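Local atomic coordinates of choline dehydrogenase and related flavoproteins (Aspergillus oryzae, PDB entry 3Q9T), a protein that oxidises formate as a formate oxidase of the glucose-methanol-choline oxidoreductase family, using a bound FAD in its 8-formyl form. Residues 425-430 against 454-459. Numbering follows the deposited sequence.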
ATOM      1  N   ARG A 425     -17.619  11.810  11.626  1.00 18.49           N
ATOM      2  CA  ARG A 425     -17.681  13.178  11.113  1.00 20.80           C
ATOM      3  C   ARG A 425     -16.287  13.697  10.743  1.00 19.16           C
ATOM      4  O   ARG A 425     -15.783  14.616  11.386  1.00 21.12           O
ATOM      5  CB  ARG A 425     -18.294  14.093  12.172  1.00 15.55           C
ATOM      6  CG  ARG A 425     -19.791  13.844  12.385  1.00 19.50           C
ATOM      7  CD  ARG A 425     -20.625  14.814  11.584  1.00 14.95           C
ATOM      8  NE  ARG A 425     -20.302  14.769  10.161  1.00 21.30           N
ATOM      9  CZ  ARG A 425     -20.897  13.980   9.269  1.00 21.29           C
ATOM     10  NH1 ARG A 425     -21.858  13.129   9.620  1.00 16.58           N
ATOM     11  NH2 ARG A 425     -20.518  14.029   8.010  1.00 16.38           N
ATOM     12  N   PRO A 426     -15.659  13.109   9.706  1.00 20.53           N
ATOM     13  CA  PRO A 426     -14.316  13.558   9.332  1.00 22.06           C
ATOM     14  C   PRO A 426     -14.429  14.886   8.598  1.00 19.04           C
ATOM     15  O   PRO A 426     -15.517  15.230   8.175  1.00 18.51           O
ATOM     16  CB  PRO A 426     -13.845  12.460   8.375  1.00 17.73           C
ATOM     17  CG  PRO A 426     -15.114  11.987   7.733  1.00 21.91           C
ATOM     18  CD  PRO A 426     -16.163  12.059   8.797  1.00 15.81           C
ATOM     19  N   ILE A 427     -13.340  15.623   8.460  1.00 21.45           N
ATOM     20  CA  ILE A 427     -13.394  16.852   7.682  1.00 23.48           C
ATOM     21  C   ILE A 427     -12.408  16.854   6.523  1.00 21.47           C
ATOM     22  O   ILE A 427     -12.277  17.863   5.832  1.00 23.80           O
ATOM     23  CB  ILE A 427     -13.091  18.067   8.548  1.00 23.81           C
ATOM     24  CG1 ILE A 427     -11.720  17.885   9.210  1.00 19.70           C
ATOM     25  CG2 ILE A 427     -14.231  18.289   9.546  1.00 15.81           C
ATOM     26  CD1 ILE A 427     -11.119  19.164   9.772  1.00 25.28           C
ATOM     27  N   SER A 428     -11.701  15.745   6.319  1.00 16.78           N
ATOM     28  CA  SER A 428     -10.855  15.621   5.134  1.00 19.92           C
ATOM     29  C   SER A 428     -11.687  15.795   3.863  1.00 20.50           C
ATOM     30  O   SER A 428     -12.848  15.378   3.815  1.00 20.86           O
ATOM     31  CB  SER A 428     -10.141  14.267   5.108  1.00 15.11           C
ATOM     32  OG  SER A 428      -9.134  14.219   6.096  1.00 17.58           O
ATOM     33  N   ASP A 429     -11.106  16.435   2.847  1.00 16.54           N
ATOM     34  CA  ASP A 429     -11.740  16.526   1.536  1.00 18.76           C
ATOM     35  C   ASP A 429     -12.063  15.125   1.025  1.00 19.88           C
ATOM     36  O   ASP A 429     -11.428  14.162   1.433  1.00 13.74           O
ATOM     37  CB  ASP A 429     -10.812  17.220   0.533  1.00 21.12           C
ATOM     38  CG  ASP A 429     -10.757  18.734   0.729  1.00 23.88           C
ATOM     39  OD1 ASP A 429     -11.658  19.291   1.385  1.00 23.27           O
ATOM     40  OD2 ASP A 429      -9.806  19.363   0.229  1.00 33.50           O
ATOM     41  N   PRO A 430     -13.047  15.019   0.126  1.00 19.09           N
ATOM     42  CA  PRO A 430     -13.437  13.754  -0.501  1.00 17.59           C
ATOM     43  C   PRO A 430     -12.362  13.217  -1.431  1.00 20.04           C
ATOM     44  O   PRO A 430     -11.513  13.970  -1.897  1.00 19.99           O
ATOM     45  CB  PRO A 430     -14.669  14.133  -1.325  1.00 20.00           C
ATOM     46  CG  PRO A 430     -14.572  15.602  -1.523  1.00 21.37           C
ATOM     47  CD  PRO A 430     -13.901  16.140  -0.301  1.00 20.78           C
ATOM     48  N   ASP A 454      -4.945  16.886   8.642  1.00 17.62           N
ATOM     49  CA  ASP A 454      -4.333  16.459   9.914  1.00 15.98           C
ATOM     50  C   ASP A 454      -5.286  16.420  11.116  1.00 18.77           C
ATOM     51  O   ASP A 454      -5.147  15.567  12.003  1.00 19.92           O
ATOM     52  CB  ASP A 454      -3.145  17.354  10.251  1.00 19.29           C
ATOM     53  CG  ASP A 454      -1.897  17.015   9.444  1.00 23.28           C
ATOM     54  OD1 ASP A 454      -1.954  16.140   8.548  1.00 24.50           O
ATOM     55  OD2 ASP A 454      -0.854  17.645   9.711  1.00 27.35           O
ATOM     56  N   LEU A 455      -6.239  17.348  11.170  1.00 18.34           N
ATOM     57  CA  LEU A 455      -7.225  17.343  12.265  1.00 21.79           C
ATOM     58  C   LEU A 455      -7.906  15.984  12.412  1.00 13.00           C
ATOM     59  O   LEU A 455      -8.178  15.556  13.523  1.00 18.37           O
ATOM     60  CB  LEU A 455      -8.300  18.406  12.058  1.00 15.86           C
ATOM     61  CG  LEU A 455      -8.355  19.702  12.862  1.00 36.28           C
ATOM     62  CD1 LEU A 455      -9.772  19.889  13.452  1.00 19.62           C
ATOM     63  CD2 LEU A 455      -7.271  19.812  13.943  1.00 19.64           C
ATOM     64  N   ASP A 456      -8.176  15.314  11.289  1.00 14.58           N
ATOM     65  CA  ASP A 456      -8.792  13.979  11.301  1.00 13.23           C
ATOM     66  C   ASP A 456      -7.900  12.979  12.012  1.00 15.07           C
ATOM     67  O   ASP A 456      -8.384  12.080  12.696  1.00 16.30           O
ATOM     68  CB  ASP A 456      -9.084  13.474   9.877  1.00 17.54           C
ATOM     69  CG  ASP A 456     -10.441  13.931   9.342  1.00 18.34           C
ATOM     70  OD1 ASP A 456     -11.177  14.632  10.069  1.00 19.70           O
ATOM     71  OD2 ASP A 456     -10.778  13.578   8.180  1.00 19.55           O
ATOM     72  N   ILE A 457      -6.588  13.102  11.817  1.00 14.41           N
ATOM     73  CA  ILE A 457      -5.645  12.215  12.490  1.00 18.01           C
ATOM     74  C   ILE A 457      -5.720  12.466  13.998  1.00 16.90           C
ATOM     75  O   ILE A 457      -5.747  11.539  14.802  1.00 15.30           O
ATOM     76  CB  ILE A 457      -4.180  12.440  11.997  1.00 20.41           C
ATOM     77  CG1 ILE A 457      -4.055  12.119  10.498  1.00 16.17           C
ATOM     78  CG2 ILE A 457      -3.197  11.618  12.820  1.00 14.55           C
ATOM     79  CD1 ILE A 457      -2.640  12.325   9.930  1.00 18.22           C
ATOM     80  N   ILE A 458      -5.781  13.735  14.371  1.00 14.85           N
ATOM     81  CA  ILE A 458      -5.835  14.110  15.786  1.00 20.55           C
ATOM     82  C   ILE A 458      -7.108  13.578  16.443  1.00 20.76           C
ATOM     83  O   ILE A 458      -7.064  13.063  17.553  1.00 21.47           O
ATOM     84  CB  ILE A 458      -5.718  15.641  15.966  1.00 16.45           C
ATOM     85  CG1 ILE A 458      -4.292  16.066  15.647  1.00 19.01           C
ATOM     86  CG2 ILE A 458      -6.132  16.070  17.367  1.00 16.58           C
ATOM     87  CD1 ILE A 458      -4.167  17.470  15.151  1.00 18.60           C
ATOM     88  N   ALA A 459      -8.235  13.679  15.746  1.00 17.24           N
ATOM     89  CA  ALA A 459      -9.485  13.149  16.274  1.00 16.93           C
ATOM     90  C   ALA A 459      -9.429  11.623  16.389  1.00 21.93           C
ATOM     91  O   ALA A 459      -9.833  11.052  17.410  1.00 19.80           O
ATOM     92  CB  ALA A 459     -10.671  13.581  15.399  1.00 19.34           C
TER
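Both carboxylate oxygens of Asp-456, on helix 454-473, accept hydrogen bonds from the loop 425-430. Asp-456 OD1 accepts from Ile-427 N at 2.9 Å through its syn lone pair, and the N-H...O angle of 164° shows a nearly straight bond. OD2 has two donors, both from one residue: Ser-428 N lies 3.0 Å from Asp-456 OD2, and Ser-428 OG lies 2.7 Å from the same oxygen. Both approach from one face of the carboxylate, more than 40° out of its plane. The serine torsion explains this pairing, since OG stands beside its own backbone N (chi1 -72°), and amide and hydroxyl can converge on one acceptor. Three bonds thus hold the buried carboxylate and limit its rotation, and such donors would be expected to stabilise its negative charge.

Ser-428 OG also accepts a hydrogen bond from the backbone N of Asn-453, the residue before Asp-454; Asn-453 OD1 in turn receives the amide of Leu-455. Carbon contacts accompany the polar ones. CB of Pro-426 rests 3.3 Å from Asp-456 OD2, while CD1 of Ile-427 reaches CB of Leu-455 at 3.7 Å. Leu-455 also packs against Tyr-371 and Ala-374 of helix 369-377.

Away from the annotated FAD-binding residues, the contact fastens the loop between strands 415-423 and 431-434 to helix 454-473: an aspartate side chain bridging consecutive loop amides, within the C-terminal sequence region of the GMC oxidoreductase family.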